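Probable arylamine n-acetyl transferase (Mycobacterium abscessus, PDB 4GUZ) probably transfers an acetyl group from acetyl-coenzyme A to arylamine substrates. Local coordinates at residues W48-V54 with F216-V222; F97-Q101 with F191-Q196; L233-E237 with E279-E283. All coordinates share one frame; numbering follows the deposited sequence.

Overall arrangement
From the N terminus, the chain first lays down strand 48-49 and the start of helix 51-56, which wait for residues 216-222 far downstream to close contact 1. Contact 2 forms wholly within that long excursion: strand 96-104 meets the far end of strand 185-196 inside the eight-stranded antiparallel sheet. Its nearest atoms stay about 11 Å from contact 1. After contact 1 has closed, strand 221-226 leads into strand 229-234, and contact 3 sets the turn at 233-237 against the end of the C-terminal helix. Contacts 1 and 3 touch through neighbouring strands of the five-stranded sheet, while contacts 2 and 3 lie on opposite sides of the chain's centre.

Contact 1: W48-V54 with F216-V222; sequences WENLDAV and FSTRAFV
The indole of Trp-48 pushes the CH2 corner of its six-membered ring at one face of Phe-216, a T-shaped (edge-to-face) pair with planes at 68° and Trp-48 CH2 4.0 Å from Phe-216 CZ. Next along the same rim, Trp-48 CZ3 meets the edge of the Phe-221 ring, near its plane, 3.8 Å from Phe-221 CD2. With CG anti to the backbone N (chi1 -159°), the indole swings over toward both phenyl rings; its NE1 bonds to Gly-133 O, and His-82 stacks on it. On a separate patch, Leu-51 CD2 rests on Ala-220 CB at 3.8 Å. Strand 48-49 is an outermost strand of the five-stranded antiparallel sheet, beside strand 221-226, and from it the chain turns directly into helix 51-56. Asn-50, at the N-cap position, gives its amide to the other segment and not to the helix: OD1 takes Phe-221 N at 2.8 Å, the donor well above the carbonyl plane, while ND2 reaches Phe-216 O at 2.8 Å and Arg-219 O at 3.0 Å. Three bonds thus fix the rotation of this buried amide. Beyond it, the carbonyls Ala-53 O and Ser-217 O come together, both bonded by Lys-57 NZ.

Contact 2: F97-Q101 with F191-Q196; sequences FYGIQ and FVLEPQ
Tyr-98 passes its ring beside the backbone of Leu-193, CE1 lying 3.4 Å from Leu-193 O, while its hydroxyl end sits among the leucine's side-chain carbons, OH to CD1 3.7 Å. That hydroxyl has its polar partner in Gln-127 OE1. At Gly-99 the two strands join directly: Gln-196 N donates to Gly-99 O at 2.8 Å, approaching from well above the carbonyl plane, and Pro-195 CA adds a CA-H...O contact to the same oxygen. A water spans Gly-99 N and Gln-196 O. These are strands 96-104 and 185-196, antiparallel neighbours in the eight-stranded sheet, yet the segments here run at 104° to each other, and waters bridge backbone groups beside the one direct bond. Ile-100 has CG1 between its backbone N and carbonyl carbon (chi1 61°), which brings CD1 to Phe-191 CD2 at 3.6 Å; its other branch, CG2, packs on the Val-192 and Leu-193 backbone. At Gln-101 a second water accepts from the backbone N and donates to Val-192 O and Glu-194 O, closing the gap between the diverging chains. The Gln-101 side chain crosses Gln-196 at about a right angle, Gln-101 CG lying 3.5 Å from Gln-196 OE1; Gln-101 OE1 bonds to Tyr-80 OH.

Contact 3: L233-E237 with E279-E283; sequences LDHRE and ERLAE
Arg-236 NH1 donates to Leu-281 O at 3.0 Å, bonding the side chain of a surface turn to the last turn of helix 271-282. The N-H...O angle is 149°, and the guanidinium comes in edge-on, its NH1 tilted from the carbonyl plane. This oxygen belongs to a residue so near the C terminus that no amide four residues further on exists to take it, and the arginine supplies a donor in its place. Having its positive group at the negative end of the helix dipole is probably favourable as well. The arginine chain is extended through chi2 (167°) and then bends at chi3 (56°), which turns the guanidinium round to the carbonyl; CD passes 3.3 Å from Leu-281 O on the way. NE is used separately, bonding to Leu-252 O, so two polar bonds with different partners steady the group. Below the polar end, Leu-281 CD2 tucks against Arg-236 CG at 3.8 Å, and Val-257 of helix 254-263 touches both side chains. His-235 brings an edge of its imidazole toward the helix, CE1 4.0 Å from Arg-280 O. The turn itself is closed by reciprocal backbone bonds, Asp-234 N to Glu-237 O at 2.8 Å and Glu-237 N to Asp-234 O at 2.9 Å: a type II' turn joining strands 229-234 and 237-242 as a two-residue beta-hairpin, with the end of the C-terminal helix packed against it.

Contact 1: W48-V54 with F216-V222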
ATOM      1  N   TRP A  48      -7.532   0.872   1.877  1.00 15.35           N
ATOM      2  CA  TRP A  48      -6.778  -0.252   1.321  1.00 13.91           C
ATOM      3  C   TRP A  48      -7.654  -1.481   1.236  1.00 17.73           C
ATOM      4  O   TRP A  48      -8.170  -1.941   2.245  1.00 16.08           O
ATOM      5  CB  TRP A  48      -5.504  -0.540   2.134  1.00 12.53           C
ATOM      6  CG  TRP A  48      -4.459  -1.312   1.362  1.00 13.69           C
ATOM      7  CD1 TRP A  48      -3.329  -0.805   0.799  1.00 16.07           C
ATOM      8  CD2 TRP A  48      -4.501  -2.708   0.995  1.00 13.71           C
ATOM      9  NE1 TRP A  48      -2.616  -1.806   0.181  1.00 15.36           N
ATOM     10  CE2 TRP A  48      -3.344  -2.972   0.230  1.00 16.68           C
ATOM     11  CE3 TRP A  48      -5.400  -3.765   1.243  1.00 15.27           C
ATOM     12  CZ2 TRP A  48      -3.050  -4.247  -0.268  1.00 16.66           C
ATOM     13  CZ3 TRP A  48      -5.129  -5.018   0.712  1.00 16.51           C
ATOM     14  CH2 TRP A  48      -3.956  -5.256  -0.015  1.00 17.20           C
ATOM     15  N   GLU A  49      -7.828  -2.013   0.020  1.00 16.35           N
ATOM     16  CA  GLU A  49      -8.648  -3.204  -0.246  1.00 16.10           C
ATOM     17  C   GLU A  49      -8.375  -3.742  -1.648  1.00 19.46           C
ATOM     18  O   GLU A  49      -7.835  -3.022  -2.486  1.00 19.20           O
ATOM     19  CB  GLU A  49     -10.147  -2.889  -0.066  1.00 17.65           C
ATOM     20  CG  GLU A  49     -10.576  -1.684  -0.873  1.00 26.28           C
ATOM     21  CD  GLU A  49     -11.783  -1.850  -1.771  1.00 29.97           C
ATOM     22  OE1 GLU A  49     -11.841  -2.843  -2.528  1.00 25.20           O
ATOM     23  OE2 GLU A  49     -12.649  -0.947  -1.753  1.00 20.85           O
ATOM     24  N   ASN A  50      -8.791  -4.987  -1.909  1.00 17.54           N
ATOM     25  CA  ASN A  50      -8.595  -5.693  -3.185  1.00 17.52           C
ATOM     26  C   ASN A  50      -9.926  -6.199  -3.765  1.00 22.71           C
ATOM     27  O   ASN A  50      -9.905  -7.168  -4.538  1.00 23.79           O
ATOM     28  CB  ASN A  50      -7.681  -6.916  -2.925  1.00 14.81           C
ATOM     29  CG  ASN A  50      -8.379  -8.017  -2.126  1.00 29.66           C
ATOM     30  OD1 ASN A  50      -9.317  -7.770  -1.342  1.00 19.88           O
ATOM     31  ND2 ASN A  50      -8.009  -9.267  -2.381  1.00 23.66           N
ATOM     32  N   LEU A  51     -11.079  -5.601  -3.362  1.00 19.08           N
ATOM     33  CA  LEU A  51     -12.393  -6.134  -3.718  1.00 19.08           C
ATOM     34  C   LEU A  51     -12.674  -6.153  -5.225  1.00 25.71           C
ATOM     35  O   LEU A  51     -13.434  -7.012  -5.656  1.00 25.54           O
ATOM     36  CB  LEU A  51     -13.549  -5.460  -2.952  1.00 18.16           C
ATOM     37  CG  LEU A  51     -13.466  -5.561  -1.402  1.00 21.21           C
ATOM     38  CD1 LEU A  51     -14.534  -4.693  -0.705  1.00 20.34           C
ATOM     39  CD2 LEU A  51     -13.532  -6.996  -0.928  1.00 23.22           C
ATOM     40  N   ASP A  52     -11.999  -5.301  -6.029  1.00 22.75           N
ATOM     41  CA  ASP A  52     -12.140  -5.326  -7.478  1.00 21.62           C
ATOM     42  C   ASP A  52     -11.554  -6.601  -8.044  1.00 28.49           C
ATOM     43  O   ASP A  52     -12.133  -7.164  -8.980  1.00 29.93           O
ATOM     44  CB  ASP A  52     -11.488  -4.094  -8.113  1.00 23.52           C
ATOM     45  CG  ASP A  52     -12.349  -2.852  -8.057  1.00 25.59           C
ATOM     46  OD1 ASP A  52     -13.488  -2.932  -7.527  1.00 25.48           O
ATOM     47  OD2 ASP A  52     -11.874  -1.792  -8.495  1.00 26.81           O
ATOM     48  N   ALA A  53     -10.435  -7.084  -7.474  1.00 24.90           N
ATOM     49  CA  ALA A  53      -9.780  -8.324  -7.917  1.00 24.78           C
ATOM     50  C   ALA A  53     -10.595  -9.535  -7.517  1.00 29.18           C
ATOM     51  O   ALA A  53     -10.719 -10.485  -8.302  1.00 27.81           O
ATOM     52  CB  ALA A  53      -8.368  -8.426  -7.341  1.00 25.48           C
ATOM     53  N   VAL A  54     -11.181  -9.494  -6.304  1.00 25.52           N
ATOM     54  CA  VAL A  54     -11.997 -10.598  -5.804  1.00 25.49           C
ATOM     55  C   VAL A  54     -13.287 -10.716  -6.631  1.00 30.13           C
ATOM     56  O   VAL A  54     -13.677 -11.835  -6.959  1.00 30.54           O
ATOM     57  CB  VAL A  54     -12.290 -10.461  -4.286  1.00 29.06           C
ATOM     58  CG1 VAL A  54     -13.098 -11.647  -3.764  1.00 28.62           C
ATOM     59  CG2 VAL A  54     -10.986 -10.319  -3.496  1.00 28.53           C
ATOM     60  N   PHE A 216      -4.249 -12.359  -3.441  1.00 43.44           N
ATOM     61  CA  PHE A 216      -5.174 -11.226  -3.526  1.00 42.28           C
ATOM     62  C   PHE A 216      -6.209 -11.364  -4.670  1.00 42.68           C
ATOM     63  O   PHE A 216      -7.121 -10.536  -4.755  1.00 41.36           O
ATOM     64  CB  PHE A 216      -4.397  -9.891  -3.665  1.00 44.26           C
ATOM     65  CG  PHE A 216      -3.507  -9.496  -2.498  1.00 46.38           C
ATOM     66  CD1 PHE A 216      -3.849  -9.833  -1.190  1.00 49.74           C
ATOM     67  CD2 PHE A 216      -2.368  -8.726  -2.700  1.00 49.49           C
ATOM     68  CE1 PHE A 216      -3.035  -9.454  -0.114  1.00 51.18           C
ATOM     69  CE2 PHE A 216      -1.563  -8.334  -1.621  1.00 52.73           C
ATOM     70  CZ  PHE A 216      -1.899  -8.706  -0.335  1.00 50.77           C
ATOM     71  N   SER A 217      -6.103 -12.405  -5.524  1.00 37.29           N
ATOM     72  CA  SER A 217      -7.038 -12.559  -6.640  1.00 36.07           C
ATOM     73  C   SER A 217      -8.398 -13.140  -6.240  1.00 37.58           C
ATOM     74  O   SER A 217      -9.407 -12.779  -6.853  1.00 35.83           O
ATOM     75  CB  SER A 217      -6.434 -13.431  -7.741  1.00 38.55           C
ATOM     76  OG  SER A 217      -6.230 -14.770  -7.323  1.00 43.28           O
ATOM     77  N   THR A 218      -8.435 -14.060  -5.252  1.00 33.07           N
ATOM     78  CA  THR A 218      -9.687 -14.745  -4.931  1.00 32.20           C
ATOM     79  C   THR A 218     -10.336 -14.375  -3.588  1.00 33.07           C
ATOM     80  O   THR A 218     -11.555 -14.523  -3.478  1.00 32.55           O
ATOM     81  CB  THR A 218      -9.486 -16.269  -4.996  1.00 41.99           C
ATOM     82  OG1 THR A 218      -8.307 -16.639  -4.274  1.00 42.59           O
ATOM     83  CG2 THR A 218      -9.400 -16.783  -6.441  1.00 41.77           C
ATOM     84  N   ARG A 219      -9.567 -13.945  -2.570  1.00 25.87           N
ATOM     85  CA  ARG A 219     -10.190 -13.695  -1.264  1.00 23.55           C
ATOM     86  C   ARG A 219      -9.962 -12.277  -0.756  1.00 25.45           C
ATOM     87  O   ARG A 219      -8.873 -11.742  -0.913  1.00 25.12           O
ATOM     88  CB  ARG A 219      -9.677 -14.712  -0.250  1.00 24.63           C
ATOM     89  CG  ARG A 219     -10.164 -16.139  -0.555  1.00 32.44           C
ATOM     90  CD  ARG A 219      -9.259 -17.201   0.025  1.00 29.68           C
ATOM     91  NE  ARG A 219      -9.020 -17.013   1.458  1.00 30.72           N
ATOM     92  CZ  ARG A 219      -9.741 -17.562   2.426  1.00 38.44           C
ATOM     93  NH1 ARG A 219     -10.780 -18.334   2.133  1.00 26.93           N
ATOM     94  NH2 ARG A 219      -9.429 -17.347   3.698  1.00 27.29           N
ATOM     95  N   ALA A 220     -11.015 -11.675  -0.152  1.00 20.23           N
ATOM     96  CA  ALA A 220     -11.030 -10.311   0.376  1.00 19.96           C
ATOM     97  C   ALA A 220      -9.889 -10.056   1.365  1.00 23.09           C
ATOM     98  O   ALA A 220      -9.613 -10.879   2.226  1.00 21.77           O
ATOM     99  CB  ALA A 220     -12.367 -10.024   1.044  1.00 20.73           C
ATOM    100  N   PHE A 221      -9.177  -8.938   1.165  1.00 18.88           N
ATOM    101  CA  PHE A 221      -8.101  -8.489   2.046  1.00 17.82           C
ATOM    102  C   PHE A 221      -8.255  -6.997   2.155  1.00 21.21           C
ATOM    103  O   PHE A 221      -8.178  -6.299   1.147  1.00 21.12           O
ATOM    104  CB  PHE A 221      -6.707  -8.901   1.552  1.00 18.72           C
ATOM    105  CG  PHE A 221      -5.691  -9.047   2.669  1.00 20.24           C
ATOM    106  CD1 PHE A 221      -5.713 -10.151   3.514  1.00 22.39           C
ATOM    107  CD2 PHE A 221      -4.694  -8.096   2.854  1.00 23.46           C
ATOM    108  CE1 PHE A 221      -4.774 -10.280   4.548  1.00 24.00           C
ATOM    109  CE2 PHE A 221      -3.720  -8.256   3.854  1.00 24.81           C
ATOM    110  CZ  PHE A 221      -3.768  -9.344   4.693  1.00 23.21           C
ATOM    111  N   VAL A 222      -8.604  -6.525   3.349  1.00 16.52           N
ATOM    112  CA  VAL A 222      -8.873  -5.107   3.602  1.00 15.93           C
ATOM    113  C   VAL A 222      -8.016  -4.670   4.784  1.00 19.55           C
ATOM    114  O   VAL A 222      -7.860  -5.423   5.744  1.00 18.71           O
ATOM    115  CB  VAL A 222     -10.397  -4.888   3.831  1.00 19.28           C
ATOM    116  CG1 VAL A 222     -10.716  -3.424   4.065  1.00 18.81           C
ATOM    117  CG2 VAL A 222     -11.213  -5.426   2.648  1.00 18.52           C
TER

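Contact 2: F97-Q101 with F191-Q196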
ATOM      1  N   PHE A  97      11.938  11.492  -8.181  1.00 22.88           N
ATOM      2  CA  PHE A  97      11.604  10.162  -7.651  1.00 20.90           C
ATOM      3  C   PHE A  97      11.577   9.088  -8.728  1.00 22.78           C
ATOM      4  O   PHE A  97      11.543   9.373  -9.930  1.00 21.11           O
ATOM      5  CB  PHE A  97      10.229  10.214  -6.931  1.00 22.51           C
ATOM      6  CG  PHE A  97       9.040  10.240  -7.865  1.00 24.82           C
ATOM      7  CD1 PHE A  97       8.338   9.073  -8.158  1.00 27.84           C
ATOM      8  CD2 PHE A  97       8.642  11.427  -8.482  1.00 27.58           C
ATOM      9  CE1 PHE A  97       7.267   9.089  -9.051  1.00 29.06           C
ATOM     10  CE2 PHE A  97       7.570  11.442  -9.373  1.00 30.38           C
ATOM     11  CZ  PHE A  97       6.888  10.273  -9.650  1.00 29.06           C
ATOM     12  N   TYR A  98      11.500   7.834  -8.269  1.00 18.91           N
ATOM     13  CA  TYR A  98      11.406   6.676  -9.134  1.00 17.82           C
ATOM     14  C   TYR A  98      10.623   5.570  -8.430  1.00 20.54           C
ATOM     15  O   TYR A  98      10.474   5.565  -7.201  1.00 20.15           O
ATOM     16  CB  TYR A  98      12.801   6.201  -9.597  1.00 18.40           C
ATOM     17  CG  TYR A  98      13.767   5.780  -8.514  1.00 18.88           C
ATOM     18  CD1 TYR A  98      13.966   4.437  -8.216  1.00 19.59           C
ATOM     19  CD2 TYR A  98      14.570   6.714  -7.864  1.00 20.00           C
ATOM     20  CE1 TYR A  98      14.899   4.036  -7.258  1.00 20.10           C
ATOM     21  CE2 TYR A  98      15.493   6.327  -6.890  1.00 20.32           C
ATOM     22  CZ  TYR A  98      15.665   4.982  -6.602  1.00 23.92           C
ATOM     23  OH  TYR A  98      16.573   4.586  -5.643  1.00 22.93           O
ATOM     24  N   GLY A  99      10.084   4.690  -9.245  1.00 15.89           N
ATOM     25  CA  GLY A  99       9.349   3.525  -8.798  1.00 15.61           C
ATOM     26  C   GLY A  99      10.237   2.323  -8.638  1.00 18.20           C
ATOM     27  O   GLY A  99      11.263   2.179  -9.321  1.00 16.64           O
ATOM     28  N   ILE A 100       9.853   1.454  -7.695  1.00 14.19           N
ATOM     29  CA  ILE A 100      10.550   0.204  -7.444  1.00 12.51           C
ATOM     30  C   ILE A 100       9.507  -0.908  -7.233  1.00 15.60           C
ATOM     31  O   ILE A 100       8.295  -0.628  -7.130  1.00 15.31           O
ATOM     32  CB  ILE A 100      11.566   0.285  -6.265  1.00 15.36           C
ATOM     33  CG1 ILE A 100      10.861   0.633  -4.933  1.00 14.61           C
ATOM     34  CG2 ILE A 100      12.768   1.196  -6.574  1.00 14.85           C
ATOM     35  CD1 ILE A 100      11.690   0.291  -3.709  1.00 17.46           C
ATOM     36  N   GLN A 101       9.992  -2.152  -7.176  1.00 13.88           N
ATOM     37  CA  GLN A 101       9.201  -3.348  -6.903  1.00 15.46           C
ATOM     38  C   GLN A 101       9.825  -4.139  -5.769  1.00 19.02           C
ATOM     39  O   GLN A 101      11.040  -4.320  -5.739  1.00 17.73           O
ATOM     40  CB  GLN A 101       9.059  -4.231  -8.156  1.00 16.93           C
ATOM     41  CG  GLN A 101       8.110  -3.653  -9.178  1.00 25.88           C
ATOM     42  CD  GLN A 101       6.719  -4.185  -9.056  1.00 42.47           C
ATOM     43  OE1 GLN A 101       6.087  -4.111  -8.004  1.00 42.34           O
ATOM     44  NE2 GLN A 101       6.195  -4.687 -10.154  1.00 36.93           N
ATOM     45  N   PHE A 191      13.541  -5.608  -1.408  1.00 12.61           N
ATOM     46  CA  PHE A 191      13.452  -4.783  -2.618  1.00 12.25           C
ATOM     47  C   PHE A 191      14.843  -4.461  -3.127  1.00 16.16           C
ATOM     48  O   PHE A 191      15.810  -4.543  -2.391  1.00 13.06           O
ATOM     49  CB  PHE A 191      12.634  -3.488  -2.402  1.00 13.41           C
ATOM     50  CG  PHE A 191      13.143  -2.553  -1.319  1.00 13.78           C
ATOM     51  CD1 PHE A 191      12.726  -2.696  -0.007  1.00 15.36           C
ATOM     52  CD2 PHE A 191      14.010  -1.510  -1.627  1.00 15.00           C
ATOM     53  CE1 PHE A 191      13.220  -1.856   0.998  1.00 16.46           C
ATOM     54  CE2 PHE A 191      14.498  -0.667  -0.636  1.00 17.71           C
ATOM     55  CZ  PHE A 191      14.083  -0.828   0.670  1.00 16.45           C
ATOM     56  N   VAL A 192      14.913  -4.086  -4.401  1.00 15.25           N
ATOM     57  CA  VAL A 192      16.107  -3.615  -5.108  1.00 14.70           C
ATOM     58  C   VAL A 192      15.719  -2.257  -5.700  1.00 19.67           C
ATOM     59  O   VAL A 192      14.532  -2.004  -5.924  1.00 18.22           O
ATOM     60  CB  VAL A 192      16.612  -4.624  -6.166  1.00 16.88           C
ATOM     61  CG1 VAL A 192      17.080  -5.927  -5.503  1.00 16.09           C
ATOM     62  CG2 VAL A 192      15.565  -4.887  -7.235  1.00 16.42           C
ATOM     63  N   LEU A 193      16.703  -1.394  -5.961  1.00 18.91           N
ATOM     64  CA  LEU A 193      16.416  -0.057  -6.454  1.00 18.50           C
ATOM     65  C   LEU A 193      16.278   0.024  -7.971  1.00 19.67           C
ATOM     66  O   LEU A 193      16.156   1.138  -8.478  1.00 18.27           O
ATOM     67  CB  LEU A 193      17.493   0.912  -5.987  1.00 18.93           C
ATOM     68  CG  LEU A 193      17.702   1.000  -4.454  1.00 23.33           C
ATOM     69  CD1 LEU A 193      18.802   1.996  -4.135  1.00 23.73           C
ATOM     70  CD2 LEU A 193      16.389   1.364  -3.723  1.00 22.52           C
ATOM     71  N   GLU A 194      16.263  -1.117  -8.698  1.00 16.53           N
ATOM     72  CA  GLU A 194      16.073  -1.073 -10.154  1.00 15.03           C
ATOM     73  C   GLU A 194      14.814  -0.259 -10.490  1.00 19.00           C
ATOM     74  O   GLU A 194      13.727  -0.604  -9.996  1.00 17.78           O
ATOM     75  CB  GLU A 194      15.948  -2.501 -10.748  1.00 16.05           C
ATOM     76  CG  GLU A 194      16.064  -2.530 -12.275  1.00 18.01           C
ATOM     77  CD  GLU A 194      17.375  -1.983 -12.826  1.00 34.53           C
ATOM     78  OE1 GLU A 194      18.451  -2.347 -12.294  1.00 21.95           O
ATOM     79  OE2 GLU A 194      17.316  -1.121 -13.731  1.00 25.09           O
ATOM     80  N   PRO A 195      14.928   0.830 -11.294  1.00 17.34           N
ATOM     81  CA  PRO A 195      13.735   1.640 -11.590  1.00 17.01           C
ATOM     82  C   PRO A 195      12.643   0.857 -12.307  1.00 20.38           C
ATOM     83  O   PRO A 195      12.912   0.042 -13.194  1.00 19.02           O
ATOM     84  CB  PRO A 195      14.281   2.790 -12.470  1.00 18.45           C
ATOM     85  CG  PRO A 195      15.725   2.868 -12.121  1.00 22.91           C
ATOM     86  CD  PRO A 195      16.140   1.437 -11.885  1.00 18.31           C
ATOM     87  N   GLN A 196      11.392   1.101 -11.886  1.00 17.49           N
ATOM     88  CA  GLN A 196      10.201   0.467 -12.444  1.00 16.57           C
ATOM     89  C   GLN A 196       9.217   1.545 -12.826  1.00 17.36           C
ATOM     90  O   GLN A 196       9.261   2.637 -12.278  1.00 17.98           O
ATOM     91  CB  GLN A 196       9.586  -0.543 -11.444  1.00 18.25           C
ATOM     92  CG  GLN A 196      10.530  -1.704 -11.123  1.00 23.47           C
ATOM     93  CD  GLN A 196      10.495  -2.764 -12.191  1.00 35.37           C
ATOM     94  OE1 GLN A 196       9.484  -3.439 -12.395  1.00 32.98           O
ATOM     95  NE2 GLN A 196      11.592  -2.908 -12.908  1.00 28.12           N
TER
HETATM   96  O   HOH W   1      10.810   4.918 -12.178  1.00 25.10           O
HETATM   97  O   HOH W   2      12.935  -2.481  -8.080  1.00 20.94           O

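Contact 3: L233-E237 with E279-E283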
ATOM      1  N   LEU A 233      -8.996  -7.280   7.591  1.00 18.36           N
ATOM      2  CA  LEU A 233     -10.020  -8.271   7.306  1.00 17.22           C
ATOM      3  C   LEU A 233      -9.389  -9.293   6.356  1.00 21.07           C
ATOM      4  O   LEU A 233      -8.992  -8.953   5.237  1.00 19.34           O
ATOM      5  CB  LEU A 233     -11.289  -7.630   6.717  1.00 16.84           C
ATOM      6  CG  LEU A 233     -12.390  -8.603   6.294  1.00 20.46           C
ATOM      7  CD1 LEU A 233     -13.029  -9.286   7.511  1.00 20.89           C
ATOM      8  CD2 LEU A 233     -13.443  -7.914   5.461  1.00 22.67           C
ATOM      9  N   ASP A 234      -9.217 -10.527   6.838  1.00 18.29           N
ATOM     10  CA  ASP A 234      -8.606 -11.585   6.056  1.00 17.16           C
ATOM     11  C   ASP A 234      -9.755 -12.514   5.663  1.00 21.16           C
ATOM     12  O   ASP A 234     -10.142 -13.393   6.439  1.00 19.28           O
ATOM     13  CB  ASP A 234      -7.491 -12.280   6.876  1.00 19.13           C
ATOM     14  CG  ASP A 234      -6.663 -13.279   6.087  1.00 24.12           C
ATOM     15  OD1 ASP A 234      -6.936 -13.457   4.880  1.00 22.49           O
ATOM     16  OD2 ASP A 234      -5.734 -13.892   6.684  1.00 26.82           O
ATOM     17  N   HIS A 235     -10.378 -12.216   4.505  1.00 19.80           N
ATOM     18  CA  HIS A 235     -11.558 -12.895   3.949  1.00 21.70           C
ATOM     19  C   HIS A 235     -12.753 -12.556   4.866  1.00 25.96           C
ATOM     20  O   HIS A 235     -13.282 -11.448   4.747  1.00 26.59           O
ATOM     21  CB  HIS A 235     -11.329 -14.411   3.749  1.00 23.59           C
ATOM     22  CG  HIS A 235     -12.371 -15.086   2.916  1.00 28.69           C
ATOM     23  ND1 HIS A 235     -12.698 -14.625   1.653  1.00 31.74           N
ATOM     24  CD2 HIS A 235     -13.084 -16.209   3.170  1.00 31.66           C
ATOM     25  CE1 HIS A 235     -13.618 -15.461   1.194  1.00 31.36           C
ATOM     26  NE2 HIS A 235     -13.878 -16.432   2.063  1.00 31.44           N
ATOM     27  N   ARG A 236     -13.112 -13.437   5.817  1.00 21.23           N
ATOM     28  CA  ARG A 236     -14.201 -13.196   6.780  1.00 20.57           C
ATOM     29  C   ARG A 236     -13.658 -13.072   8.226  1.00 21.79           C
ATOM     30  O   ARG A 236     -14.433 -12.943   9.174  1.00 21.30           O
ATOM     31  CB  ARG A 236     -15.238 -14.336   6.697  1.00 19.99           C
ATOM     32  CG  ARG A 236     -16.186 -14.226   5.507  1.00 26.72           C
ATOM     33  CD  ARG A 236     -16.969 -15.513   5.276  1.00 32.93           C
ATOM     34  NE  ARG A 236     -17.726 -15.941   6.456  1.00 38.39           N
ATOM     35  CZ  ARG A 236     -18.534 -16.999   6.495  1.00 55.04           C
ATOM     36  NH1 ARG A 236     -18.714 -17.748   5.411  1.00 38.79           N
ATOM     37  NH2 ARG A 236     -19.179 -17.308   7.612  1.00 43.61           N
ATOM     38  N   GLU A 237     -12.335 -13.159   8.396  1.00 19.11           N
ATOM     39  CA  GLU A 237     -11.716 -13.083   9.714  1.00 18.19           C
ATOM     40  C   GLU A 237     -11.256 -11.672   9.988  1.00 20.84           C
ATOM     41  O   GLU A 237     -10.413 -11.153   9.263  1.00 20.16           O
ATOM     42  CB  GLU A 237     -10.528 -14.048   9.812  1.00 19.41           C
ATOM     43  CG  GLU A 237     -10.108 -14.359  11.239  1.00 28.34           C
ATOM     44  CD  GLU A 237     -11.027 -15.261  12.046  1.00 26.88           C
ATOM     45  OE1 GLU A 237     -11.790 -16.053  11.451  1.00 22.35           O
ATOM     46  OE2 GLU A 237     -10.878 -15.270  13.284  1.00 21.60           O
ATOM     47  N   GLU A 279     -21.792 -13.719  -2.127  1.00 38.44           N
ATOM     48  CA  GLU A 279     -21.671 -15.012  -2.811  1.00 38.84           C
ATOM     49  C   GLU A 279     -20.253 -15.540  -2.663  1.00 43.97           C
ATOM     50  O   GLU A 279     -20.085 -16.720  -2.350  1.00 44.46           O
ATOM     51  CB  GLU A 279     -22.069 -14.910  -4.299  1.00 40.33           C
ATOM     52  CG  GLU A 279     -23.564 -14.733  -4.525  1.00 53.11           C
ATOM     53  CD  GLU A 279     -24.045 -14.617  -5.962  1.00 79.50           C
ATOM     54  OE1 GLU A 279     -23.288 -14.978  -6.893  1.00 71.31           O
ATOM     55  OE2 GLU A 279     -25.203 -14.180  -6.154  1.00 75.98           O
ATOM     56  N   ARG A 280     -19.232 -14.662  -2.842  1.00 40.65           N
ATOM     57  CA  ARG A 280     -17.819 -15.032  -2.647  1.00 40.81           C
ATOM     58  C   ARG A 280     -17.571 -15.418  -1.175  1.00 46.05           C
ATOM     59  O   ARG A 280     -16.860 -16.386  -0.901  1.00 47.47           O
ATOM     60  CB  ARG A 280     -16.870 -13.884  -3.052  1.00 40.13           C
ATOM     61  CG  ARG A 280     -16.945 -13.443  -4.512  1.00 50.35           C
ATOM     62  CD  ARG A 280     -16.148 -14.339  -5.455  1.00 59.84           C
ATOM     63  NE  ARG A 280     -15.891 -13.686  -6.742  1.00 62.89           N
ATOM     64  CZ  ARG A 280     -16.723 -13.701  -7.782  1.00 70.02           C
ATOM     65  NH1 ARG A 280     -17.888 -14.334  -7.702  1.00 59.06           N
ATOM     66  NH2 ARG A 280     -16.399 -13.076  -8.905  1.00 47.06           N
ATOM     67  N   LEU A 281     -18.207 -14.685  -0.240  1.00 41.09           N
ATOM     68  CA  LEU A 281     -18.102 -14.901   1.206  1.00 40.44           C
ATOM     69  C   LEU A 281     -18.839 -16.179   1.673  1.00 47.03           C
ATOM     70  O   LEU A 281     -18.332 -16.864   2.558  1.00 47.09           O
ATOM     71  CB  LEU A 281     -18.622 -13.673   1.978  1.00 39.53           C
ATOM     72  CG  LEU A 281     -17.924 -12.327   1.698  1.00 42.75           C
ATOM     73  CD1 LEU A 281     -18.722 -11.177   2.256  1.00 41.94           C
ATOM     74  CD2 LEU A 281     -16.476 -12.299   2.206  1.00 43.53           C
ATOM     75  N   ALA A 282     -20.009 -16.505   1.086  1.00 45.24           N
ATOM     76  CA  ALA A 282     -20.785 -17.700   1.457  1.00 46.06           C
ATOM     77  C   ALA A 282     -20.277 -18.996   0.774  1.00 51.77           C
ATOM     78  O   ALA A 282     -20.739 -20.087   1.126  1.00 50.87           O
ATOM     79  CB  ALA A 282     -22.254 -17.491   1.123  1.00 46.91           C
ATOM     80  N   GLU A 283     -19.318 -18.870  -0.175  1.00 50.19           N
ATOM     81  CA  GLU A 283     -18.729 -19.955  -0.970  1.00 50.48           C
ATOM     82  C   GLU A 283     -18.145 -21.089  -0.132  1.00 55.63           C
ATOM     83  O   GLU A 283     -17.642 -20.853   0.969  1.00 55.29           O
ATOM     84  CB  GLU A 283     -17.628 -19.418  -1.895  1.00 51.79           C
ATOM     85  CG  GLU A 283     -18.001 -19.429  -3.363  1.00 62.94           C
ATOM     86  CD  GLU A 283     -16.860 -19.100  -4.306  1.00 85.51           C
ATOM     87  OE1 GLU A 283     -15.815 -19.788  -4.244  1.00 82.91           O
ATOM     88  OE2 GLU A 283     -17.025 -18.179  -5.138  1.00 79.63           O
TER